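Local coordinates for general odorant-binding protein 28a (Drosophila melanogaster, PDB 6QQ4) that takes part in detecting the floral odour beta-ionone, probably by binding and carrying odorants and pheromones as an insect odorant-binding protein, at residues E4-L9 / V31-A36; E11-C16 / K42-C47; V48-G53 / D98-A103; N58-T63 / E105-C110; E68-Y73 / A79-A84. All coordinates share one frame; numbering follows the deposited sequence. Where two conformers were deposited one is given.

The five contacts tie the six helices of one small PBP/GOBP domain together. Contacts 1 and 2 both start from helix 2-20, with centres about 10 Å apart; the Q34 carbonyl of contact 1 is probably hydrogen-bonded by R45 of contact 2. Contact 2 passes to contact 3 along helix 39-52 and through the C43-C101 disulfide. Contacts 3 and 4 share helix 100-117, their centres about 7 Å apart. Contact 5 is centred about 18 Å from contact 3 yet touches it through Y73 and M49. The side chains of K33 and A84 lie about 4 Å, and that of L61 about 6 Å, from bound pentaethylene glycol, probably a crystallisation additive that may mark a pocket.

Contact 1. Residues E4-L9 / V31-A36; sequences EALAKL and VKKQPA
L6 and K33 reach for each other tip to tip, and that meeting, with a brush against V31, makes up this small surface contact of 128 Å². The apolar part comes first. One methyl of L6, CD1, rests 3.7 Å from CE of K33, so the leucine meets the greasy end of the lysine chain just short of its ammonium group. Having CG anti to the backbone N, chi1 -166°, carries both methyls of L6 out from helix 2-20 toward the loop. K33 bends at chi2, 136°, and runs straight from there to NZ.

Next is the side-chain-to-backbone contact: L6 CD2 lies 3.6 Å from the carbonyl O of V31, close to where helix 24-31 ends. No hydrogen bond or salt bridge crosses between the segments. The charged K33 NZ comes to 3.8 Å from L6 CD2, and its ionic partner, E2, lies outside both segments and is long and weak. Further along the loop, the backbone is held from other sides, Q34 O by R45 and A36 N by E105.

What places K33 here is its backbone. It takes positive phi, 55°, and two bonds run back into the last turn of helix 24-31. That is a Schellman motif, a classic way to end a helix, and here it starts the loop to helix 39-52 in the six-helix fold of the PBP/GOBP family.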
# COMPACT_ATOMS: atom_id res chain seq x y z
N GLU A 4 -10.74 -10.25 0.76
CA GLU A 4 -9.87 -11.12 -0.03
C GLU A 4 -8.66 -10.35 -0.56
O GLU A 4 -7.56 -10.91 -0.69
CB GLU A 4 -10.66 -11.75 -1.17
CG GLU A 4 -11.88 -12.52 -0.67
CD GLU A 4 -12.95 -12.73 -1.73
OE1 GLU A 4 -14.13 -12.45 -1.43
OE2 GLU A 4 -12.62 -13.19 -2.84
N ALA A 5 -8.85 -9.07 -0.85
CA ALA A 5 -7.77 -8.19 -1.27
C ALA A 5 -6.73 -8.05 -0.16
O ALA A 5 -5.53 -8.10 -0.41
CB ALA A 5 -8.31 -6.83 -1.66
N LEU A 6 -7.20 -7.88 1.08
CA LEU A 6 -6.28 -7.77 2.20
C LEU A 6 -5.57 -9.11 2.44
O LEU A 6 -4.41 -9.13 2.83
CB LEU A 6 -7.02 -7.33 3.46
CG LEU A 6 -6.10 -6.87 4.60
CD1 LEU A 6 -5.34 -5.61 4.18
CD2 LEU A 6 -6.90 -6.64 5.88
N ALA A 7 -6.28 -10.21 2.19
CA ALA A 7 -5.68 -11.53 2.34
C ALA A 7 -4.53 -11.75 1.35
O ALA A 7 -3.51 -12.35 1.71
CB ALA A 7 -6.75 -12.61 2.16
N LYS A 8 -4.70 -11.28 0.12
CA LYS A 8 -3.65 -11.38 -0.89
C LYS A 8 -2.45 -10.54 -0.50
O LYS A 8 -1.30 -10.92 -0.70
CB LYS A 8 -4.16 -10.93 -2.27
N LEU A 9 -2.72 -9.37 0.07
CA LEU A 9 -1.67 -8.46 0.47
C LEU A 9 -0.82 -9.08 1.56
O LEU A 9 0.39 -8.86 1.64
CB LEU A 9 -2.26 -7.14 0.95
CG LEU A 9 -1.49 -5.87 0.59
CD1 LEU A 9 -1.83 -5.48 -0.84
CD2 LEU A 9 -1.80 -4.73 1.55
N VAL A 31 -1.89 -5.29 8.48
CA VAL A 31 -3.26 -5.79 8.35
C VAL A 31 -4.24 -4.82 8.96
O VAL A 31 -5.36 -4.67 8.49
CB VAL A 31 -3.50 -7.19 9.03
CG1 VAL A 31 -2.58 -8.20 8.50
CG2 VAL A 31 -3.35 -7.13 10.53
N LYS A 32 -3.78 -4.13 10.00
CA LYS A 32 -4.62 -3.23 10.77
C LYS A 32 -4.59 -1.84 10.16
O LYS A 32 -5.22 -0.92 10.68
CB LYS A 32 -4.17 -3.20 12.23
CG LYS A 32 -4.25 -4.55 12.93
CD LYS A 32 -3.64 -4.49 14.32
CE LYS A 32 -3.77 -5.82 15.06
NZ LYS A 32 -3.06 -5.81 16.38
N LYS A 33 -3.86 -1.71 9.06
CA LYS A 33 -3.76 -0.45 8.34
C LYS A 33 -3.32 0.69 9.25
O LYS A 33 -3.94 1.74 9.30
CB LYS A 33 -5.10 -0.12 7.67
CG LYS A 33 -5.43 -1.06 6.50
CD LYS A 33 -6.87 -1.52 6.54
CE LYS A 33 -7.12 -2.69 5.61
NZ LYS A 33 -8.50 -3.23 5.78
N GLN A 34 -2.22 0.45 9.96
CA GLN A 34 -1.61 1.44 10.82
C GLN A 34 -0.33 1.97 10.15
O GLN A 34 0.17 1.36 9.21
CB GLN A 34 -1.30 0.82 12.19
CG GLN A 34 -2.54 0.33 12.90
CD GLN A 34 -2.23 -0.47 14.14
OE1 GLN A 34 -1.16 -1.07 14.27
NE2 GLN A 34 -3.16 -0.46 15.09
N PRO A 35 0.18 3.12 10.63
CA PRO A 35 1.54 3.51 10.20
C PRO A 35 2.60 2.47 10.61
O PRO A 35 2.44 1.78 11.61
CB PRO A 35 1.77 4.83 10.94
CG PRO A 35 0.73 4.88 12.02
CD PRO A 35 -0.43 4.12 11.51
N ALA A 36 3.67 2.37 9.84
CA ALA A 36 4.77 1.49 10.21
C ALA A 36 5.53 2.12 11.37
O ALA A 36 5.96 3.25 11.27
CB ALA A 36 5.70 1.25 9.02

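Contact 2. Residues E11-C16 / K42-C47; sequences ESAESC and KCLRAC
The segment axes of 11-16 and 42-47 are inclined at 120° and 9.1 Å apart at their closest; the nearest CA atoms are those of C16 and C47, at 6.0 Å. A covalent link explains the close approach: the two SG atoms form a disulfide with a chi3 of -79°, near the right-angled twist such a bridge prefers. C47 sets its sulfur anti to the backbone N, chi1 -179°, which carries SG out from helix 39-52 to meet the sulfur of C16. Across the bridge, the CB of each cysteine lies 3.0 Å from the partner's SG.

In order along the chain, this bond joins the first and third of the six cysteines. With C43-C101 joining second to fifth and C91-C110 joining fourth to sixth, it gives the interlocked pattern of the classical insect odorant-binding proteins. C43, one turn before C47, sends its own sulfur to helix 100-117.

Beside the disulfide, L44 fills the angle between the two helices. Its CD1 methyl does the touching, 3.6 Å from C16 CB and 3.3 Å from the carbonyl O of A13, while A13 CB stands further back at 4.3 Å. L44 sends its branch out past its carbonyl carbon to helix 2-20. Most of this patch is buried, and M17, V20 and M30 pack around the same leucine. Within helix 2-20, S12 O takes two bonds, from C16 N and from the hydroxyl S15 OG, the latter tilted out of the carbonyl plane.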
# COMPACT_ATOMS: atom_id res chain seq x y z
N GLU A 11 -0.33 -12.36 2.10
CA GLU A 11 0.49 -13.42 1.52
C GLU A 11 1.75 -12.80 0.93
O GLU A 11 2.86 -13.26 1.15
CB GLU A 11 -0.26 -14.19 0.44
CG GLU A 11 -1.58 -14.80 0.87
CD GLU A 11 -2.36 -15.36 -0.32
OE1 GLU A 11 -1.76 -16.13 -1.12
OE2 GLU A 11 -3.56 -15.02 -0.47
N SER A 12 1.55 -11.75 0.15
CA SER A 12 2.66 -11.02 -0.44
C SER A 12 3.57 -10.51 0.67
O SER A 12 4.79 -10.68 0.62
CB SER A 12 2.14 -9.88 -1.32
OG SER A 12 3.21 -9.14 -1.86
N ALA A 13 2.98 -9.91 1.70
CA ALA A 13 3.77 -9.38 2.80
C ALA A 13 4.56 -10.48 3.52
O ALA A 13 5.67 -10.24 4.00
CB ALA A 13 2.87 -8.64 3.77
N GLU A 14 4.00 -11.68 3.59
CA GLU A 14 4.66 -12.78 4.26
C GLU A 14 5.91 -13.22 3.51
O GLU A 14 6.91 -13.59 4.12
CB GLU A 14 3.71 -13.98 4.43
CG GLU A 14 4.07 -14.87 5.62
CD GLU A 14 3.54 -16.29 5.49
OE1 GLU A 14 2.94 -16.63 4.44
OE2 GLU A 14 3.72 -17.07 6.45
N SER A 15 5.85 -13.20 2.18
CA SER A 15 7.02 -13.60 1.39
C SER A 15 8.05 -12.46 1.30
O SER A 15 9.23 -12.69 1.02
CB SER A 15 6.59 -14.05 -0.01
OG SER A 15 5.84 -13.05 -0.66
N CYS A 16 7.60 -11.23 1.56
CA CYS A 16 8.49 -10.08 1.62
C CYS A 16 9.27 -9.94 2.95
O CYS A 16 10.35 -9.36 2.97
CB CYS A 16 7.70 -8.80 1.39
SG CYS A 16 7.43 -8.34 -0.29
N LYS A 42 8.42 -0.24 7.12
CA LYS A 42 8.36 0.62 5.94
C LYS A 42 8.92 -0.09 4.71
O LYS A 42 8.40 0.03 3.58
CB LYS A 42 9.14 1.92 6.16
CG LYS A 42 8.60 2.80 7.28
CD LYS A 42 9.44 4.08 7.37
CE LYS A 42 8.97 4.94 8.52
NZ LYS A 42 9.86 6.14 8.65
N CYS A 43 10.02 -0.82 4.91
CA CYS A 43 10.61 -1.55 3.80
C CYS A 43 9.71 -2.74 3.44
O CYS A 43 9.62 -3.13 2.28
CB CYS A 43 12.03 -2.01 4.13
SG CYS A 43 13.27 -0.68 4.18
N LEU A 44 9.03 -3.33 4.42
CA LEU A 44 8.09 -4.41 4.13
C LEU A 44 7.03 -3.85 3.17
O LEU A 44 6.75 -4.40 2.12
CB LEU A 44 7.44 -4.96 5.40
CG LEU A 44 6.32 -5.99 5.24
CD1 LEU A 44 6.84 -7.24 4.53
CD2 LEU A 44 5.71 -6.35 6.58
N ARG A 45 6.49 -2.70 3.53
CA ARG A 45 5.48 -2.06 2.71
C ARG A 45 5.97 -1.72 1.31
O ARG A 45 5.22 -1.87 0.35
CB ARG A 45 4.96 -0.83 3.42
CG ARG A 45 4.11 -1.25 4.61
CD ARG A 45 3.94 -0.17 5.64
NE ARG A 45 3.45 -0.74 6.90
CZ ARG A 45 2.48 -0.19 7.63
NH1 ARG A 45 1.90 0.94 7.23
NH2 ARG A 45 2.10 -0.78 8.76
N ALA A 46 7.22 -1.29 1.18
CA ALA A 46 7.79 -1.03 -0.15
C ALA A 46 7.81 -2.29 -1.00
O ALA A 46 7.51 -2.26 -2.18
CB ALA A 46 9.20 -0.47 -0.04
N CYS A 47 8.17 -3.40 -0.37
CA CYS A 47 8.30 -4.68 -1.05
C CYS A 47 6.93 -5.17 -1.55
O CYS A 47 6.81 -5.69 -2.65
CB CYS A 47 8.93 -5.71 -0.11
SG CYS A 47 9.16 -7.39 -0.83

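Contact 3. Residues V48-G53 / D98-A103; sequences VMKNIG and DDHCEA
At the N-terminal turn of helix 100-117, H100 is reached by K50 from helix 39-52, and their one hydrogen bond is what spans the gap. The CA atoms of the pair stay 9.7 Å apart, a gap that the long K50 chain bridges. That chain is fully extended beyond CG and lays NZ 2.9 Å from H100 ND1. The approach is to the edge of the imidazole, only 6° out of the ring plane, with H100 ND1 as acceptor; with ND1 accepting, the proton of a neutral ring would probably sit on NE2. The two side chains cross at about a right angle, so the lysine touches with its end and hardly with its length. Just 84 Å² is buried between the segments, and the contact lies at the surface.

The helix start beside H100 is capped by D99. D99 OD1 accepts from E102 N at 3.1 Å, nearly straight at 165° but from above the carboxylate plane, and takes a weaker, bent bond from C101 N. The other oxygen, D99 OD2, is bound by the hydroxyl of Y39. One residue after H100, C101 points away from helix 48-52. The imidazole also packs against N58 and G59 of the neighbouring loop. This is a typical aspartate N-cap, set in a helix start that the C43-C101 disulfide ties to helix 39-52 in the PBP/GOBP fold.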
# COMPACT_ATOMS: atom_id res chain seq x y z
N VAL A 48 5.90 -4.99 -0.74
CA VAL A 48 4.55 -5.31 -1.16
C VAL A 48 4.07 -4.40 -2.31
O VAL A 48 3.56 -4.88 -3.31
CB VAL A 48 3.57 -5.21 0.01
CG1 VAL A 48 2.14 -5.32 -0.49
CG2 VAL A 48 3.87 -6.30 1.03
N MET A 49 4.24 -3.10 -2.14
CA MET A 49 3.79 -2.15 -3.16
C MET A 49 4.48 -2.41 -4.50
O MET A 49 3.85 -2.33 -5.56
CB MET A 49 4.03 -0.72 -2.70
CG MET A 49 3.06 -0.23 -1.63
SD MET A 49 3.38 1.50 -1.22
CE MET A 49 2.27 1.74 0.18
N LYS A 50 5.77 -2.71 -4.45
CA LYS A 50 6.53 -3.01 -5.65
C LYS A 50 6.02 -4.30 -6.30
O LYS A 50 6.01 -4.43 -7.53
CB LYS A 50 8.03 -3.13 -5.33
CG LYS A 50 8.68 -1.77 -5.14
CD LYS A 50 10.17 -1.88 -4.98
CE LYS A 50 10.79 -0.49 -5.00
NZ LYS A 50 12.26 -0.57 -4.77
N ASN A 51 5.58 -5.25 -5.49
CA ASN A 51 5.01 -6.47 -6.04
C ASN A 51 3.67 -6.20 -6.72
O ASN A 51 3.33 -6.81 -7.72
CB ASN A 51 4.86 -7.53 -4.96
CG ASN A 51 4.72 -8.92 -5.54
OD1 ASN A 51 5.06 -9.16 -6.71
ND2 ASN A 51 4.22 -9.86 -4.74
N ILE A 52 2.90 -5.28 -6.15
CA ILE A 52 1.64 -4.84 -6.75
C ILE A 52 1.92 -4.02 -8.01
O ILE A 52 1.17 -4.08 -8.98
CB ILE A 52 0.81 -3.99 -5.76
CG1 ILE A 52 0.40 -4.82 -4.56
CG2 ILE A 52 -0.43 -3.38 -6.43
CD1 ILE A 52 -0.32 -4.01 -3.53
N GLY A 53 3.00 -3.26 -7.98
CA GLY A 53 3.35 -2.41 -9.11
C GLY A 53 2.87 -0.99 -8.93
O GLY A 53 3.13 -0.14 -9.78
N ASP A 98 13.83 9.98 -1.41
CA ASP A 98 14.49 9.12 -2.40
C ASP A 98 14.59 7.68 -1.90
O ASP A 98 14.63 6.74 -2.69
CB ASP A 98 15.88 9.66 -2.73
CG ASP A 98 15.83 11.03 -3.42
OD1 ASP A 98 14.89 11.29 -4.21
OD2 ASP A 98 16.76 11.83 -3.16
N ASP A 99 14.65 7.53 -0.59
CA ASP A 99 14.61 6.21 0.05
C ASP A 99 13.26 5.54 -0.23
O ASP A 99 12.22 6.05 0.17
CB ASP A 99 14.86 6.36 1.56
CG ASP A 99 14.90 5.03 2.29
OD1 ASP A 99 14.00 4.19 2.11
OD2 ASP A 99 15.84 4.81 3.07
N HIS A 100 13.28 4.38 -0.89
CA HIS A 100 12.05 3.73 -1.36
C HIS A 100 11.19 3.20 -0.20
O HIS A 100 9.96 3.14 -0.29
CB HIS A 100 12.39 2.59 -2.33
CG HIS A 100 12.97 3.06 -3.63
ND1 HIS A 100 13.17 2.21 -4.70
CD2 HIS A 100 13.39 4.28 -4.04
CE1 HIS A 100 13.69 2.89 -5.71
NE2 HIS A 100 13.84 4.15 -5.33
N CYS A 101 11.85 2.80 0.87
CA CYS A 101 11.13 2.32 2.04
C CYS A 101 10.33 3.47 2.63
O CYS A 101 9.13 3.33 2.88
CB CYS A 101 12.10 1.73 3.06
SG CYS A 101 13.02 0.33 2.42
N GLU A 102 11.00 4.60 2.84
CA GLU A 102 10.33 5.79 3.36
C GLU A 102 9.31 6.36 2.34
O GLU A 102 8.29 6.92 2.73
CB GLU A 102 11.37 6.84 3.77
CG GLU A 102 12.15 6.44 5.02
CD GLU A 102 13.34 7.34 5.35
OE1 GLU A 102 13.80 8.11 4.49
OE2 GLU A 102 13.82 7.27 6.50
N ALA A 103 9.58 6.19 1.05
CA ALA A 103 8.63 6.66 0.04
C ALA A 103 7.35 5.84 0.07
O ALA A 103 6.25 6.39 -0.07
CB ALA A 103 9.25 6.61 -1.33

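Contact 4. Residues N58-T63 / E105-C110; sequences NGKLDT and EAYGTC
L61 lies over the ring of Y107, and this is the tight half of the contact. Its CD1 methyl stands 3.7 Å from the ring centroid and 17° off the normal, a CH-pi contact displaced a little toward the CG side, while L61 CB lies 3.7 Å from CZ at the other end of the ring. The two side chains slide past each other in opposite directions, so the leucine runs back along the tyrosine from hydroxyl to root. At the far end Y107 OH accepts a hydrogen bond from L61 N, 3.2 Å long with an angle of 152° at the hydrogen. One residue of the loop thus both covers the ring and holds its hydroxyl, which limits how the ring can turn. Y107 gets there by setting CG anti to its carbonyl carbon, chi1 -73°, and reaching straight out from helix 100-117.

Looser contacts gather toward the hydroxyl end. G59 O sits near the ring plane, 4.0 Å from Y107 CE2, and K60 touches the hydroxyl chiefly through CA, at 3.6 Å. The rest of K60 leads away along a chain bent at chi2 and chi4, on the partly exposed side.

I94 and V96 also pack on Y107, and I54 and A92 on L61. The loop 58-63 runs roughly alongside helix 100-117 on its way from helix 39-52 to helix 66-74, while C110, a turn beyond Y107, is tied to helix 78-91 through C91.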
# COMPACT_ATOMS: atom_id res chain seq x y z
N ASN A 58 11.77 2.97 -9.42
CA ASN A 58 12.40 4.21 -8.96
C ASN A 58 11.68 4.79 -7.75
O ASN A 58 11.90 5.95 -7.38
CB ASN A 58 12.45 5.23 -10.09
CG ASN A 58 13.71 5.08 -10.94
OD1 ASN A 58 13.75 4.26 -11.85
ND2 ASN A 58 14.74 5.87 -10.62
N GLY A 59 10.85 3.98 -7.11
CA GLY A 59 10.23 4.39 -5.86
C GLY A 59 9.23 5.51 -5.98
O GLY A 59 9.07 6.33 -5.06
N LYS A 60 8.53 5.56 -7.10
CA LYS A 60 7.47 6.55 -7.30
C LYS A 60 6.17 5.82 -7.58
O LYS A 60 6.19 4.69 -8.06
CB LYS A 60 7.82 7.50 -8.45
CG LYS A 60 9.20 8.15 -8.34
CD LYS A 60 9.29 9.14 -7.18
CE LYS A 60 10.66 9.82 -7.15
NZ LYS A 60 11.14 10.06 -5.74
N LEU A 61 5.04 6.44 -7.26
CA LEU A 61 3.76 5.78 -7.46
C LEU A 61 3.48 5.64 -8.96
O LEU A 61 3.71 6.57 -9.73
CB LEU A 61 2.62 6.56 -6.78
CG LEU A 61 1.48 5.73 -6.21
CD1 LEU A 61 1.92 5.04 -4.92
CD2 LEU A 61 0.25 6.60 -5.98
N ASP A 62 3.01 4.46 -9.36
CA ASP A 62 2.67 4.17 -10.75
C ASP A 62 1.19 3.83 -10.86
O ASP A 62 0.77 2.72 -10.52
CB ASP A 62 3.52 3.01 -11.26
CG ASP A 62 3.49 2.87 -12.78
OD1 ASP A 62 2.42 3.12 -13.39
OD2 ASP A 62 4.54 2.51 -13.36
N THR A 63 0.40 4.78 -11.36
CA THR A 63 -1.05 4.63 -11.37
C THR A 63 -1.62 4.01 -12.65
O THR A 63 -2.82 3.77 -12.72
CB THR A 63 -1.74 5.98 -11.16
OG1 THR A 63 -1.20 6.92 -12.09
CG2 THR A 63 -1.52 6.47 -9.72
N GLU A 105 6.03 4.41 2.64
CA GLU A 105 5.26 4.80 3.81
C GLU A 105 4.62 6.19 3.68
O GLU A 105 3.54 6.43 4.23
CB GLU A 105 6.14 4.75 5.06
CG GLU A 105 5.41 4.98 6.35
CD GLU A 105 4.30 3.97 6.59
OE1 GLU A 105 4.24 2.96 5.88
OE2 GLU A 105 3.49 4.17 7.52
N ALA A 106 5.27 7.10 2.98
CA ALA A 106 4.67 8.40 2.75
C ALA A 106 3.45 8.24 1.83
O ALA A 106 2.44 8.87 2.03
CB ALA A 106 5.67 9.37 2.17
N TYR A 107 3.55 7.36 0.84
CA TYR A 107 2.36 7.01 0.05
C TYR A 107 1.28 6.34 0.90
O TYR A 107 0.10 6.63 0.74
CB TYR A 107 2.74 6.09 -1.13
CG TYR A 107 3.47 6.81 -2.23
CD1 TYR A 107 2.99 8.01 -2.74
CD2 TYR A 107 4.66 6.30 -2.74
CE1 TYR A 107 3.66 8.68 -3.73
CE2 TYR A 107 5.34 6.96 -3.73
CZ TYR A 107 4.85 8.15 -4.23
OH TYR A 107 5.53 8.81 -5.23
N GLY A 108 1.68 5.43 1.80
CA GLY A 108 0.75 4.72 2.66
C GLY A 108 -0.00 5.65 3.61
O GLY A 108 -1.19 5.49 3.86
N THR A 109 0.72 6.64 4.14
CA THR A 109 0.11 7.70 4.91
C THR A 109 -0.98 8.39 4.10
O THR A 109 -2.09 8.64 4.58
CB THR A 109 1.16 8.74 5.33
OG1 THR A 109 2.14 8.09 6.15
CG2 THR A 109 0.51 9.85 6.11
N CYS A 110 -0.68 8.68 2.84
CA CYS A 110 -1.65 9.35 1.98
C CYS A 110 -2.87 8.46 1.73
O CYS A 110 -4.04 8.89 1.82
CB CYS A 110 -1.00 9.75 0.66
SG CYS A 110 -2.05 10.78 -0.38

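Contact 5. Residues E68-Y73 / A79-A84; sequences EKAKQY and AKLKIA
A70 meets L81 and A84 where two consecutive helices of the PBP/GOBP fold, 66-74 and 78-91, turn sharply on each other. Only a short connection separates them; their segment axes make an angle of 116° and come within 8.9 Å.

The contacts between side chains are all apolar. A70 CB stands 3.9 Å from A84 CB, and two such small residues let the backbones draw in until their CA atoms are 5.8 Å apart. On its other neighbour, the same A70 methyl lies 3.7 Å from L81 CD1. K71 adds CB, 4.1 Å from L81 CD1: its CG sits between the backbone N and the carbonyl carbon, chi1 84°, and the extended chain carries the ammonium group away from helix 78-91. The A84 side chain also lies about 4 Å from a bound pentaethylene glycol, probably from the crystallisation liquor.

No polar side-chain atom takes part in the contact, and no hydrogen bond links the segments. Within 68-73 the helix kinks, because the N atoms of Q72 and Y73 bond only three residues back, to K69 O and A70 O, a tighter 3-10 pattern. Nearby, Y73 turns its ring edge-to-face with F111 of helix 100-117, and K82 makes a salt bridge with E86.

Contact with the backbone is the last kind. L81 aims CD1 at the peptide joining A70 to K71, coming to 3.6 Å from A70 C and 3.5 Å from K71 N.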
# COMPACT_ATOMS: atom_id res chain seq x y z
N GLU A 68 -6.29 -3.17 -12.06
CA GLU A 68 -5.45 -4.25 -11.55
C GLU A 68 -4.76 -3.83 -10.26
O GLU A 68 -4.58 -4.64 -9.37
CB GLU A 68 -4.42 -4.67 -12.60
N LYS A 69 -4.41 -2.54 -10.16
CA LYS A 69 -3.76 -1.99 -8.98
C LYS A 69 -4.73 -1.75 -7.81
O LYS A 69 -4.58 -2.31 -6.72
CB LYS A 69 -3.05 -0.67 -9.32
CG LYS A 69 -1.59 -0.80 -9.76
CD LYS A 69 -1.46 -1.45 -11.13
CE LYS A 69 -0.05 -1.28 -11.69
NZ LYS A 69 0.35 0.15 -11.83
N ALA A 70 -5.73 -0.90 -8.05
CA ALA A 70 -6.68 -0.52 -7.02
C ALA A 70 -7.46 -1.71 -6.45
O ALA A 70 -7.78 -1.74 -5.25
CB ALA A 70 -7.65 0.54 -7.56
N LYS A 71 -7.76 -2.70 -7.29
CA LYS A 71 -8.51 -3.87 -6.83
C LYS A 71 -7.70 -4.72 -5.85
O LYS A 71 -8.25 -5.56 -5.15
CB LYS A 71 -8.98 -4.73 -8.01
CG LYS A 71 -7.96 -5.71 -8.52
CD LYS A 71 -8.62 -6.79 -9.37
CE LYS A 71 -7.66 -7.95 -9.63
NZ LYS A 71 -8.03 -8.76 -10.82
N GLN A 72 -6.38 -4.49 -5.80
CA GLN A 72 -5.51 -5.17 -4.83
C GLN A 72 -5.67 -4.55 -3.45
O GLN A 72 -5.14 -5.08 -2.47
CB GLN A 72 -4.04 -5.10 -5.25
CG GLN A 72 -3.75 -5.65 -6.64
CD GLN A 72 -4.38 -7.00 -6.88
OE1 GLN A 72 -5.17 -7.18 -7.81
NE2 GLN A 72 -4.03 -7.98 -6.04
N TYR A 73 -6.38 -3.43 -3.37
CA TYR A 73 -6.62 -2.75 -2.10
C TYR A 73 -8.09 -2.83 -1.63
O TYR A 73 -8.36 -2.93 -0.44
CB TYR A 73 -6.21 -1.28 -2.20
CG TYR A 73 -4.73 -0.99 -2.11
CD1 TYR A 73 -4.11 -0.83 -0.88
CD2 TYR A 73 -3.96 -0.84 -3.26
CE1 TYR A 73 -2.75 -0.55 -0.79
CE2 TYR A 73 -2.60 -0.56 -3.18
CZ TYR A 73 -2.01 -0.41 -1.94
OH TYR A 73 -0.66 -0.14 -1.86
N ALA A 79 -18.23 1.05 -6.25
CA ALA A 79 -18.17 2.30 -5.50
C ALA A 79 -16.83 2.47 -4.77
O ALA A 79 -16.19 3.53 -4.87
CB ALA A 79 -19.33 2.38 -4.51
N LYS A 80 -16.41 1.42 -4.05
CA LYS A 80 -15.12 1.39 -3.38
C LYS A 80 -13.99 1.58 -4.36
O LYS A 80 -13.11 2.43 -4.17
CB LYS A 80 -14.89 0.06 -2.66
CG LYS A 80 -15.60 -0.10 -1.33
CD LYS A 80 -15.34 -1.51 -0.80
CE LYS A 80 -16.06 -1.76 0.52
NZ LYS A 80 -16.06 -3.21 0.86
N LEU A 81 -14.01 0.75 -5.40
CA LEU A 81 -12.95 0.71 -6.39
C LEU A 81 -12.74 2.07 -6.99
O LEU A 81 -11.61 2.49 -7.19
CB LEU A 81 -13.28 -0.31 -7.48
CG LEU A 81 -12.16 -0.99 -8.26
CD1 LEU A 81 -10.94 -1.17 -7.40
CD2 LEU A 81 -12.68 -2.34 -8.73
N LYS A 82 -13.84 2.76 -7.27
CA LYS A 82 -13.76 4.08 -7.86
C LYS A 82 -12.99 5.02 -6.94
O LYS A 82 -12.16 5.79 -7.40
CB LYS A 82 -15.16 4.65 -8.14
CG LYS A 82 -15.16 6.08 -8.69
CD LYS A 82 -16.57 6.66 -8.80
CE LYS A 82 -17.29 6.66 -7.44
NZ LYS A 82 -16.54 7.39 -6.35
N ILE A 83 -13.27 4.95 -5.65
CA ILE A 83 -12.63 5.83 -4.68
C ILE A 83 -11.11 5.61 -4.61
O ILE A 83 -10.34 6.57 -4.59
CB ILE A 83 -13.22 5.63 -3.28
CG1 ILE A 83 -14.70 6.02 -3.28
CG2 ILE A 83 -12.43 6.43 -2.25
CD1 ILE A 83 -15.36 5.86 -1.94
N ALA A 84 -10.70 4.35 -4.57
CA ALA A 84 -9.28 4.00 -4.57
C ALA A 84 -8.58 4.61 -5.78
O ALA A 84 -7.48 5.17 -5.66
CB ALA A 84 -9.11 2.51 -4.56